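Long-range contacts in acetyl-CoA acetyltransferase (Elizabethkingia anophelis NUHP1, PDB 6BN2), which probably catalyses the reversible condensation of two acetyl-CoA molecules to acetoacetyl-CoA and CoA, as a tetrameric thiolase: residues V12-A17 with S262-M267; I187-R192 with A351-H356; A252-L257 with E325-V330. One frame throughout, in Å; residues are numbered along the deposited sequence.

The three contacts fall into two groups. Contact 1 joins strands 12-24 and 258-268 in the N-terminal half of the large mixed sheet. Contacts 2 and 3 lie close together near the predicted catalytic residues, with centres 9 Å apart and a shared calcium ion. Contact 1 is about 25 Å from contact 2 and 28 Å from contact 3, centre to centre. Along the chain the segments run 12-17, 187-192, 252-257, 262-267, 325-330, 351-356. Contacts 2 and 3 each join the N-terminal to the C-terminal family region. Segment 252-257 leads into strand 258-268, so one strand of contact 1 follows directly on the loop that supplies a calcium ligand.

Contact 1. Residues V12-A17 with S262-M267; sequences VFIVSA and SALVLM
Val15 lays its CG2 methyl over Val265, 3.6 Å from CG1, the two side chains crossing at a slant. With chi1 at -69°, CG2 of Val15 sits between the backbone N and the carbonyl carbon, which turns it to the partner strand. The extended chain of Met267 passes the same valine at about a right angle, with SD 4.0 Å from CG2 of Val15. The strands are antiparallel. Phe13 and Met267 form a hydrogen-bonded pair, with Phe13 N to Met267 O and Met267 N to Phe13 O both 2.9 Å. Further along is a classic beta bulge. Val15 and Ser16 together face Val265: Val15 N donates to Val265 O at 2.9 Å, and Val265 N donates to Ser16 O at 3.0 Å. Ile14, Ala17, Leu264 and Leu266 share the other face from Phe13, Ser16, Val265 and Met267. CD1 of Leu266, in one of two conformers, meets CG1 of Ile14 at 3.7 Å, and CG of Leu264 meets CB of Ala17 at 3.9 Å. Helix 269-274 touches Phe13, Val15 and Met267. Helix 358-375 packs on Ile14, Ala17 and Leu264, and helix 98-111 on Val12 and Leu266. In the sheet, strand 12-24 lies between strands 258-268 and 281-290.

Contact 2. Residues I187-R192 with A351-H356; sequences IQSYER and AVALGH. With CA (calcium ion), chain B.
Ser189 points at the short helix 351-354, and both its OG and its carbonyl press on the methyl of Ala353. The O of Ser189 is 3.5 Å from Ala353 CB, and its OG is 3.6 Å away. OG lies anti to the backbone N (chi1 -174°), where it also hydrogen-bonds Glu325 OE1 and Gly350 N. This buried hydroxyl therefore has polar partners on top of its packing. Helix 179-198, which carries it, belongs to the long excursion between two strands of the N-terminal half, the loop domain of thiolases. The helix it meets runs straight into Gly355 and His356, the start of the Gly-His-Pro motif of the family. His356 is the predicted proton acceptor, and its ND1 is hydrogen-bonded to Ser361 OG. Tyr190 comes next. Its ring puts one face over Ala353, whose CB is 3.9 Å from the ring centroid and 27° off the normal, a CH-pi contact. The side chains of Val352 and Tyr190 cross at about a right angle, with Val352 CG1 4.1 Å from Tyr190 CE2. Past the ring, Tyr190 OH binds the calcium ion at 2.8 Å. Water 1 binds the same ion at 2.3 Å, and Ala254 O is a further ligand.

Contact 3. Residues A252-L257 with E325-V330; sequences ANASTL and EAFSVV. With CA (calcium ion), chain B.
Asn253 O is gripped twice by Ser328. The backbone N of Ser328 donates to it at 2.8 Å, coming almost head-on to the carbonyl. Ser328 OG donates at 2.8 Å as well, in the carbonyl plane and on a lone pair. Two residues on, the roles reverse. Ser255 N donates to Ala326 O at 3.1 Å, from above the carbonyl plane. In one of its two conformers Ser255 OG also reaches this oxygen, at 2.7 Å from the same face, so this second bond may not be present all the time. Between these two grips the backbones of Ala254 and Phe327 are bridged, and CB of Ala254 touches CD1 of Phe327 at 3.6 Å. The carbonyl of Ala254 turns to the calcium ion, with its O at 2.5 Å. In the next shell, water 2 accepts from Val329 N at 3.0 Å, close to the Asn253 amide. A chi1 of 69° turns that amide to water 2 and to its partners Asp183, Thr248 and Thr250, which should fix its rotation. OE1 of Glu325 accepts from Ser189 OG and Val352 N, and OE2 from Asn346 ND2, which ties the segment to helices 179-198 and 351-354. Phe327 is the N-cap residue of helix 328-338. Ser255 touches His356, and the side chain of Ala326 is about 4 Å from that of Cys386, both predicted proton acceptors. Glu325, Ala326 and Phe327 are the last three residues of the Asn-Glu-Ala-Phe motif, one of the catalytic loops that line the thiolase active site.

Contact 1. Residues V12-A17 with S262-M267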
ATOM      1  N   VAL A  12     -19.200  11.927  -3.083  1.00 19.23           N
ATOM      2  CA  VAL A  12     -17.782  12.241  -2.996  1.00 17.81           C
ATOM      3  C   VAL A  12     -17.424  13.106  -4.184  1.00 18.72           C
ATOM      4  O   VAL A  12     -17.658  12.711  -5.332  1.00 18.91           O
ATOM      5  CB  VAL A  12     -16.905  10.977  -2.994  1.00 17.33           C
ATOM      6  CG1 VAL A  12     -15.437  11.356  -2.737  1.00 16.95           C
ATOM      7  CG2 VAL A  12     -17.428  10.008  -1.944  1.00 18.04           C
ATOM      8  N   PHE A  13     -16.857  14.270  -3.911  1.00 16.82           N
ATOM      9  CA  PHE A  13     -16.500  15.225  -4.948  1.00 16.45           C
ATOM     10  C   PHE A  13     -14.995  15.391  -5.040  1.00 15.54           C
ATOM     11  O   PHE A  13     -14.282  15.278  -4.045  1.00 17.64           O
ATOM     12  CB  PHE A  13     -17.136  16.576  -4.660  1.00 17.35           C
ATOM     13  CG  PHE A  13     -18.617  16.553  -4.755  1.00 18.71           C
ATOM     14  CD1 PHE A  13     -19.240  16.799  -5.975  1.00 20.86           C
ATOM     15  CD2 PHE A  13     -19.393  16.256  -3.645  1.00 19.63           C
ATOM     16  CE1 PHE A  13     -20.619  16.761  -6.078  1.00 23.17           C
ATOM     17  CE2 PHE A  13     -20.772  16.217  -3.744  1.00 23.90           C
ATOM     18  CZ  PHE A  13     -21.383  16.472  -4.960  1.00 27.53           C
ATOM     19  N   ILE A  14     -14.519  15.660  -6.254  1.00 14.76           N
ATOM     20  CA  ILE A  14     -13.120  15.996  -6.497  1.00 13.80           C
ATOM     21  C   ILE A  14     -13.053  17.508  -6.579  1.00 15.07           C
ATOM     22  O   ILE A  14     -13.667  18.105  -7.475  1.00 17.17           O
ATOM     23  CB  ILE A  14     -12.598  15.353  -7.791  1.00 14.21           C
ATOM     24  CG1 ILE A  14     -12.655  13.825  -7.683  1.00 16.69           C
ATOM     25  CG2 ILE A  14     -11.162  15.814  -8.066  1.00 16.35           C
ATOM     26  CD1 ILE A  14     -12.515  13.135  -9.041  1.00 20.30           C
ATOM     27  N   VAL A  15     -12.338  18.133  -5.642  1.00 14.07           N
ATOM     28  CA  VAL A  15     -12.287  19.593  -5.604  1.00 15.95           C
ATOM     29  C   VAL A  15     -10.991  20.142  -6.195  1.00 15.87           C
ATOM     30  O   VAL A  15     -10.935  21.335  -6.520  1.00 18.53           O
ATOM     31  CB  VAL A  15     -12.515  20.144  -4.174  1.00 17.07           C
ATOM     32  CG1 VAL A  15     -13.969  19.910  -3.737  1.00 19.63           C
ATOM     33  CG2 VAL A  15     -11.535  19.558  -3.164  1.00 15.99           C
ATOM     34  N   SER A  16      -9.955  19.319  -6.335  0.59 16.32           N
ATOM     35  CA  SER A  16      -8.768  19.735  -7.074  0.59 17.04           C
ATOM     36  C   SER A  16      -8.069  18.481  -7.575  0.59 15.99           C
ATOM     37  O   SER A  16      -8.249  17.389  -7.029  0.59 14.54           O
ATOM     38  CB  SER A  16      -7.829  20.582  -6.210  0.59 17.87           C
ATOM     39  OG  SER A  16      -7.328  19.810  -5.140  0.59 15.45           O
ATOM     40  N   ALA A  17      -7.282  18.653  -8.634  1.00 16.35           N
ATOM     41  CA  ALA A  17      -6.651  17.516  -9.307  1.00 15.23           C
ATOM     42  C   ALA A  17      -5.486  18.027 -10.135  1.00 13.96           C
ATOM     43  O   ALA A  17      -5.693  18.828 -11.056  1.00 16.34           O
ATOM     44  CB  ALA A  17      -7.665  16.783 -10.198  1.00 16.67           C
ATOM     45  N   SER A 262       1.021  12.588  -9.049  1.00 11.47           N
ATOM     46  CA  SER A 262      -0.282  13.213  -9.264  1.00 11.36           C
ATOM     47  C   SER A 262      -1.048  13.191  -7.944  1.00 12.87           C
ATOM     48  O   SER A 262      -0.768  12.377  -7.050  1.00 11.90           O
ATOM     49  CB  SER A 262      -1.071  12.492 -10.363  1.00 12.92           C
ATOM     50  OG  SER A 262      -1.041  11.082 -10.147  1.00 13.61           O
ATOM     51  N   ALA A 263      -2.006  14.105  -7.810  1.00 13.13           N
ATOM     52  CA  ALA A 263      -2.719  14.177  -6.542  1.00 12.74           C
ATOM     53  C   ALA A 263      -4.067  14.847  -6.732  1.00 12.92           C
ATOM     54  O   ALA A 263      -4.195  15.803  -7.508  1.00 13.10           O
ATOM     55  CB  ALA A 263      -1.902  14.943  -5.495  1.00 13.86           C
ATOM     56  N   LEU A 264      -5.047  14.350  -5.983  1.00 12.74           N
ATOM     57  CA  LEU A 264      -6.404  14.872  -5.990  1.00 13.37           C
ATOM     58  C   LEU A 264      -6.845  15.124  -4.560  1.00 14.05           C
ATOM     59  O   LEU A 264      -6.423  14.438  -3.623  1.00 14.67           O
ATOM     60  CB  LEU A 264      -7.388  13.901  -6.666  1.00 15.08           C
ATOM     61  CG  LEU A 264      -7.161  13.523  -8.139  1.00 16.48           C
ATOM     62  CD1 LEU A 264      -6.034  12.514  -8.328  1.00 15.95           C
ATOM     63  CD2 LEU A 264      -8.472  12.934  -8.686  1.00 21.93           C
ATOM     64  N   VAL A 265      -7.702  16.114  -4.383  1.00 14.16           N
ATOM     65  CA  VAL A 265      -8.355  16.328  -3.097  1.00 13.84           C
ATOM     66  C   VAL A 265      -9.819  15.955  -3.255  1.00 13.26           C
ATOM     67  O   VAL A 265     -10.494  16.458  -4.160  1.00 14.99           O
ATOM     68  CB  VAL A 265      -8.213  17.775  -2.603  1.00 15.43           C
ATOM     69  CG1 VAL A 265      -8.990  17.923  -1.292  1.00 16.16           C
ATOM     70  CG2 VAL A 265      -6.726  18.156  -2.389  1.00 16.78           C
ATOM     71  N   LEU A 266     -10.291  15.056  -2.389  1.00 14.49           N
ATOM     72  CA  LEU A 266     -11.672  14.597  -2.336  0.50 14.93           C
ATOM     73  C   LEU A 266     -12.375  15.189  -1.123  1.00 15.72           C
ATOM     74  O   LEU A 266     -11.770  15.315  -0.052  1.00 15.26           O
ATOM     75  CB  LEU A 266     -11.718  13.071  -2.240  0.50 11.87           C
ATOM     76  CG  LEU A 266     -11.884  12.221  -3.497  0.50 12.66           C
ATOM     77  CD1 LEU A 266     -10.993  12.669  -4.603  0.50 17.78           C
ATOM     78  CD2 LEU A 266     -11.633  10.758  -3.141  0.50 14.04           C
ATOM     79  N   MET A 267     -13.660  15.505  -1.266  1.00 15.76           N
ATOM     80  CA  MET A 267     -14.413  16.061  -0.152  1.00 16.63           C
ATOM     81  C   MET A 267     -15.848  15.574  -0.181  1.00 18.03           C
ATOM     82  O   MET A 267     -16.408  15.291  -1.245  1.00 17.29           O
ATOM     83  CB  MET A 267     -14.461  17.596  -0.173  1.00 18.45           C
ATOM     84  CG  MET A 267     -13.208  18.259   0.317  1.00 20.17           C
ATOM     85  SD  MET A 267     -13.358  20.037   0.330  1.00 19.40           S
ATOM     86  CE  MET A 267     -11.648  20.445   0.734  1.00 21.49           C
TER

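Contact 2. Residues I187-R192 with A351-H356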
ATOM      1  N   ILE A 187       1.542   6.426 -33.146  1.00 17.63           N
ATOM      2  CA  ILE A 187       1.697   7.705 -33.828  1.00 20.53           C
ATOM      3  C   ILE A 187       0.551   8.636 -33.468  1.00 23.17           C
ATOM      4  O   ILE A 187       0.756   9.830 -33.214  1.00 20.79           O
ATOM      5  CB  ILE A 187       1.802   7.484 -35.347  1.00 20.90           C
ATOM      6  CG1 ILE A 187       3.171   6.895 -35.684  1.00 25.94           C
ATOM      7  CG2 ILE A 187       1.550   8.794 -36.097  1.00 22.56           C
ATOM      8  CD1 ILE A 187       3.314   6.463 -37.114  1.00 31.02           C
ATOM      9  N   GLN A 188      -0.669   8.104 -33.404  1.00 19.24           N
ATOM     10  CA  GLN A 188      -1.795   8.940 -33.002  1.00 21.82           C
ATOM     11  C   GLN A 188      -1.620   9.458 -31.575  1.00 18.16           C
ATOM     12  O   GLN A 188      -1.931  10.618 -31.290  1.00 19.16           O
ATOM     13  CB  GLN A 188      -3.102   8.161 -33.152  1.00 21.66           C
ATOM     14  CG  GLN A 188      -4.333   8.934 -32.709  1.00 27.18           C
ATOM     15  CD  GLN A 188      -5.571   8.546 -33.505  1.00 39.81           C
ATOM     16  OE1 GLN A 188      -5.705   8.892 -34.680  1.00 50.25           O
ATOM     17  NE2 GLN A 188      -6.475   7.819 -32.869  1.00 37.72           N
ATOM     18  N   SER A 189      -1.110   8.622 -30.662  1.00 15.24           N
ATOM     19  CA  SER A 189      -0.893   9.096 -29.297  1.00 15.05           C
ATOM     20  C   SER A 189       0.148  10.217 -29.259  1.00 17.95           C
ATOM     21  O   SER A 189      -0.051  11.236 -28.584  1.00 17.55           O
ATOM     22  CB  SER A 189      -0.476   7.924 -28.398  1.00 18.06           C
ATOM     23  OG  SER A 189      -0.381   8.323 -27.040  1.00 19.93           O
ATOM     24  N   TYR A 190       1.248  10.066 -30.000  1.00 16.52           N
ATOM     25  CA  TYR A 190       2.231  11.148 -30.088  1.00 17.85           C
ATOM     26  C   TYR A 190       1.623  12.418 -30.677  1.00 21.29           C
ATOM     27  O   TYR A 190       1.887  13.528 -30.189  1.00 19.33           O
ATOM     28  CB  TYR A 190       3.445  10.717 -30.923  1.00 18.37           C
ATOM     29  CG  TYR A 190       4.358   9.749 -30.195  1.00 20.45           C
ATOM     30  CD1 TYR A 190       5.245  10.196 -29.225  1.00 25.92           C
ATOM     31  CD2 TYR A 190       4.334   8.397 -30.486  1.00 24.75           C
ATOM     32  CE1 TYR A 190       6.080   9.303 -28.550  1.00 26.24           C
ATOM     33  CE2 TYR A 190       5.148   7.504 -29.819  1.00 27.19           C
ATOM     34  CZ  TYR A 190       6.013   7.958 -28.855  1.00 28.26           C
ATOM     35  OH  TYR A 190       6.837   7.056 -28.211  1.00 33.73           O
ATOM     36  N   GLU A 191       0.845  12.277 -31.753  1.00 18.33           N
ATOM     37  CA  GLU A 191       0.268  13.452 -32.400  1.00 19.07           C
ATOM     38  C   GLU A 191      -0.717  14.152 -31.479  1.00 19.96           C
ATOM     39  O   GLU A 191      -0.723  15.384 -31.380  1.00 20.71           O
ATOM     40  CB  GLU A 191      -0.427  13.043 -33.690  1.00 19.34           C
ATOM     41  CG  GLU A 191       0.498  12.641 -34.803  1.00 24.74           C
ATOM     42  CD  GLU A 191      -0.266  12.086 -35.987  1.00 33.83           C
ATOM     43  OE1 GLU A 191      -1.413  11.619 -35.795  1.00 34.44           O
ATOM     44  OE2 GLU A 191       0.288  12.095 -37.103  1.00 32.76           O
ATOM     45  N   ARG A 192      -1.570  13.378 -30.806  1.00 17.64           N
ATOM     46  CA  ARG A 192      -2.562  13.980 -29.925  1.00 19.43           C
ATOM     47  C   ARG A 192      -1.896  14.669 -28.748  1.00 18.25           C
ATOM     48  O   ARG A 192      -2.363  15.724 -28.303  1.00 18.12           O
ATOM     49  CB  ARG A 192      -3.539  12.918 -29.427  1.00 16.84           C
ATOM     50  CG  ARG A 192      -4.504  12.430 -30.492  1.00 17.92           C
ATOM     51  CD  ARG A 192      -5.337  11.275 -29.906  1.00 20.25           C
ATOM     52  NE  ARG A 192      -6.417  10.929 -30.797  1.00 23.62           N
ATOM     53  CZ  ARG A 192      -7.405  10.106 -30.476  1.00 30.04           C
ATOM     54  NH1 ARG A 192      -7.422   9.555 -29.277  1.00 24.08           N
ATOM     55  NH2 ARG A 192      -8.366   9.841 -31.352  1.00 29.76           N
ATOM     56  N   ALA A 351      -0.273   7.295 -22.468  1.00 16.83           N
ATOM     57  CA  ALA A 351       1.018   6.917 -21.901  1.00 16.93           C
ATOM     58  C   ALA A 351       2.052   6.489 -22.937  1.00 15.78           C
ATOM     59  O   ALA A 351       3.256   6.589 -22.660  1.00 18.80           O
ATOM     60  CB  ALA A 351       0.808   5.798 -20.872  1.00 16.30           C
ATOM     61  N   VAL A 352       1.636   6.007 -24.111  1.00 18.28           N
ATOM     62  CA  VAL A 352       2.631   5.622 -25.114  1.00 16.72           C
ATOM     63  C   VAL A 352       3.467   6.826 -25.508  1.00 22.70           C
ATOM     64  O   VAL A 352       4.659   6.698 -25.792  1.00 23.64           O
ATOM     65  CB  VAL A 352       1.950   4.965 -26.334  1.00 19.78           C
ATOM     66  CG1 VAL A 352       2.884   4.933 -27.557  1.00 24.00           C
ATOM     67  CG2 VAL A 352       1.534   3.547 -25.981  1.00 19.81           C
ATOM     68  N   ALA A 353       2.872   8.015 -25.488  1.00 18.04           N
ATOM     69  CA  ALA A 353       3.595   9.240 -25.801  1.00 16.43           C
ATOM     70  C   ALA A 353       3.977  10.048 -24.572  1.00 17.05           C
ATOM     71  O   ALA A 353       5.031  10.690 -24.575  1.00 21.41           O
ATOM     72  CB  ALA A 353       2.750  10.113 -26.733  1.00 19.01           C
ATOM     73  N   LEU A 354       3.148  10.034 -23.529  1.00 16.86           N
ATOM     74  CA  LEU A 354       3.327  10.928 -22.386  1.00 17.20           C
ATOM     75  C   LEU A 354       4.168  10.320 -21.277  1.00 18.94           C
ATOM     76  O   LEU A 354       4.759  11.068 -20.487  1.00 21.04           O
ATOM     77  CB  LEU A 354       1.968  11.323 -21.797  1.00 16.94           C
ATOM     78  CG  LEU A 354       1.018  12.121 -22.712  1.00 19.22           C
ATOM     79  CD1 LEU A 354      -0.331  12.274 -22.025  1.00 22.15           C
ATOM     80  CD2 LEU A 354       1.612  13.477 -23.090  1.00 19.23           C
ATOM     81  N   GLY A 355       4.219   9.005 -21.192  1.00 18.44           N
ATOM     82  CA  GLY A 355       4.966   8.344 -20.141  1.00 19.48           C
ATOM     83  C   GLY A 355       4.060   7.657 -19.131  1.00 17.44           C
ATOM     84  O   GLY A 355       2.845   7.859 -19.077  1.00 16.30           O
ATOM     85  N   HIS A 356       4.693   6.857 -18.277  1.00 16.00           N
ATOM     86  CA  HIS A 356       3.969   5.916 -17.427  1.00 14.02           C
ATOM     87  C   HIS A 356       4.758   5.628 -16.142  1.00 13.55           C
ATOM     88  O   HIS A 356       5.363   4.564 -15.989  1.00 15.72           O
ATOM     89  CB  HIS A 356       3.698   4.635 -18.223  1.00 15.56           C
ATOM     90  CG  HIS A 356       2.934   3.592 -17.483  1.00 18.38           C
ATOM     91  ND1 HIS A 356       2.119   3.882 -16.406  1.00 22.09           N
ATOM     92  CD2 HIS A 356       2.861   2.253 -17.666  1.00 21.73           C
ATOM     93  CE1 HIS A 356       1.582   2.758 -15.954  1.00 22.88           C
ATOM     94  NE2 HIS A 356       2.007   1.762 -16.711  1.00 20.96           N
TER
HETATM   95 CA    CA B 401       6.932   4.732 -26.616  0.67 40.60          CA
HETATM   96  O   HOH W   1       7.007   6.845 -25.803  1.00 44.37           O

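Contact 3. Residues A252-L257 with E325-V330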
ATOM      1  N   ALA A 252       8.832   1.976 -29.483  1.00 24.10           N
ATOM      2  CA  ALA A 252       8.010   3.139 -29.794  1.00 23.40           C
ATOM      3  C   ALA A 252       6.532   2.922 -29.544  1.00 23.55           C
ATOM      4  O   ALA A 252       5.829   3.886 -29.227  1.00 22.12           O
ATOM      5  CB  ALA A 252       8.187   3.557 -31.254  1.00 22.17           C
ATOM      6  N   ASN A 253       6.021   1.703 -29.712  1.00 21.32           N
ATOM      7  CA  ASN A 253       4.587   1.497 -29.525  1.00 18.50           C
ATOM      8  C   ASN A 253       4.259   0.901 -28.162  1.00 18.54           C
ATOM      9  O   ASN A 253       3.080   0.724 -27.836  1.00 18.41           O
ATOM     10  CB  ASN A 253       3.992   0.676 -30.703  1.00 21.20           C
ATOM     11  CG  ASN A 253       4.445  -0.790 -30.742  1.00 21.26           C
ATOM     12  OD1 ASN A 253       4.702  -1.409 -29.712  1.00 21.34           O
ATOM     13  ND2 ASN A 253       4.485  -1.359 -31.951  1.00 22.51           N
ATOM     14  N   ALA A 254       5.274   0.652 -27.341  1.00 19.67           N
ATOM     15  CA  ALA A 254       5.110   0.392 -25.919  1.00 21.24           C
ATOM     16  C   ALA A 254       5.311   1.694 -25.161  1.00 24.19           C
ATOM     17  O   ALA A 254       5.942   2.631 -25.654  1.00 30.20           O
ATOM     18  CB  ALA A 254       6.127  -0.646 -25.444  1.00 20.41           C
ATOM     19  N   SER A 255       4.765   1.763 -23.953  1.00 21.79           N
ATOM     20  CA  SER A 255       5.069   2.903 -23.110  0.64 23.40           C
ATOM     21  C   SER A 255       6.521   2.824 -22.643  1.00 25.45           C
ATOM     22  O   SER A 255       7.227   1.830 -22.854  1.00 28.51           O
ATOM     23  CB  SER A 255       4.112   2.971 -21.914  0.64 24.74           C
ATOM     24  OG  SER A 255       4.240   1.838 -21.066  0.64 26.01           O
ATOM     25  N   THR A 256       6.959   3.879 -21.994  1.00 21.44           N
ATOM     26  CA  THR A 256       8.314   3.987 -21.496  1.00 19.15           C
ATOM     27  C   THR A 256       8.297   3.901 -19.978  1.00 18.93           C
ATOM     28  O   THR A 256       7.232   3.820 -19.355  1.00 21.98           O
ATOM     29  CB  THR A 256       8.927   5.307 -21.950  1.00 24.40           C
ATOM     30  OG1 THR A 256       7.977   6.347 -21.689  1.00 25.01           O
ATOM     31  CG2 THR A 256       9.235   5.251 -23.441  1.00 25.97           C
ATOM     32  N   LEU A 257       9.492   3.919 -19.403  1.00 19.63           N
ATOM     33  CA  LEU A 257       9.680   4.055 -17.964  1.00 18.85           C
ATOM     34  C   LEU A 257       9.785   5.543 -17.654  1.00 23.09           C
ATOM     35  O   LEU A 257      10.455   6.280 -18.385  1.00 20.09           O
ATOM     36  CB  LEU A 257      10.947   3.324 -17.537  1.00 20.44           C
ATOM     37  CG  LEU A 257      11.130   1.928 -18.147  1.00 22.77           C
ATOM     38  CD1 LEU A 257      12.443   1.307 -17.680  1.00 27.28           C
ATOM     39  CD2 LEU A 257       9.951   1.029 -17.798  1.00 24.87           C
ATOM     40  N   GLU A 325      -2.381   3.609 -21.519  1.00 20.68           N
ATOM     41  CA  GLU A 325      -1.738   2.981 -22.675  1.00 20.50           C
ATOM     42  C   GLU A 325      -0.437   2.298 -22.258  1.00 18.92           C
ATOM     43  O   GLU A 325       0.648   2.698 -22.655  1.00 23.71           O
ATOM     44  CB  GLU A 325      -1.447   4.030 -23.753  1.00 22.27           C
ATOM     45  CG  GLU A 325      -2.607   4.881 -24.151  1.00 26.80           C
ATOM     46  CD  GLU A 325      -2.246   5.907 -25.216  1.00 22.73           C
ATOM     47  OE1 GLU A 325      -1.042   6.167 -25.433  1.00 21.13           O
ATOM     48  OE2 GLU A 325      -3.173   6.481 -25.829  1.00 24.17           O
ATOM     49  N   ALA A 326      -0.550   1.241 -21.447  1.00 20.21           N
ATOM     50  CA  ALA A 326       0.667   0.523 -21.075  1.00 21.72           C
ATOM     51  C   ALA A 326       1.410   0.053 -22.319  1.00 21.92           C
ATOM     52  O   ALA A 326       2.647   0.085 -22.373  1.00 21.88           O
ATOM     53  CB  ALA A 326       0.328  -0.653 -20.155  1.00 25.05           C
ATOM     54  N   PHE A 327       0.661  -0.363 -23.338  1.00 18.88           N
ATOM     55  CA  PHE A 327       1.149  -0.704 -24.666  1.00 18.07           C
ATOM     56  C   PHE A 327       0.084  -0.256 -25.657  1.00 16.51           C
ATOM     57  O   PHE A 327      -1.106  -0.214 -25.318  1.00 17.43           O
ATOM     58  CB  PHE A 327       1.374  -2.222 -24.835  1.00 17.86           C
ATOM     59  CG  PHE A 327       2.362  -2.807 -23.861  1.00 16.54           C
ATOM     60  CD1 PHE A 327       3.698  -2.923 -24.207  1.00 18.31           C
ATOM     61  CD2 PHE A 327       1.948  -3.238 -22.607  1.00 18.45           C
ATOM     62  CE1 PHE A 327       4.615  -3.457 -23.322  1.00 21.77           C
ATOM     63  CE2 PHE A 327       2.864  -3.768 -21.704  1.00 21.38           C
ATOM     64  CZ  PHE A 327       4.198  -3.872 -22.061  1.00 20.58           C
ATOM     65  N   SER A 328       0.504   0.070 -26.880  1.00 17.05           N
ATOM     66  CA  SER A 328      -0.486   0.382 -27.908  1.00 15.19           C
ATOM     67  C   SER A 328      -1.467  -0.773 -28.076  1.00 19.50           C
ATOM     68  O   SER A 328      -2.670  -0.560 -28.294  1.00 19.38           O
ATOM     69  CB  SER A 328       0.194   0.692 -29.241  1.00 17.75           C
ATOM     70  OG  SER A 328       0.937   1.909 -29.177  1.00 18.98           O
ATOM     71  N   VAL A 329      -0.975  -2.010 -27.963  1.00 19.48           N
ATOM     72  CA  VAL A 329      -1.879  -3.143 -28.152  1.00 21.09           C
ATOM     73  C   VAL A 329      -2.936  -3.192 -27.060  1.00 20.26           C
ATOM     74  O   VAL A 329      -4.073  -3.604 -27.314  1.00 20.89           O
ATOM     75  CB  VAL A 329      -1.093  -4.466 -28.238  1.00 22.29           C
ATOM     76  CG1 VAL A 329      -0.356  -4.768 -26.920  1.00 21.42           C
ATOM     77  CG2 VAL A 329      -2.035  -5.624 -28.642  1.00 23.01           C
ATOM     78  N   VAL A 330      -2.601  -2.764 -25.843  1.00 19.20           N
ATOM     79  CA  VAL A 330      -3.592  -2.727 -24.769  1.00 20.93           C
ATOM     80  C   VAL A 330      -4.673  -1.703 -25.083  1.00 23.97           C
ATOM     81  O   VAL A 330      -5.873  -1.973 -24.937  1.00 20.76           O
ATOM     82  CB  VAL A 330      -2.905  -2.449 -23.421  1.00 24.84           C
ATOM     83  CG1 VAL A 330      -3.936  -2.137 -22.324  1.00 25.68           C
ATOM     84  CG2 VAL A 330      -2.045  -3.650 -23.042  1.00 23.73           C
TER
HETATM   85 CA    CA B 401       6.932   4.732 -26.616  0.67 40.60          CA
HETATM   86  O   HOH W   2       2.012  -2.217 -28.445  1.00 19.95           O
HETATM   87  O   HOH W   1       7.007   6.845 -25.803  1.00 44.37           O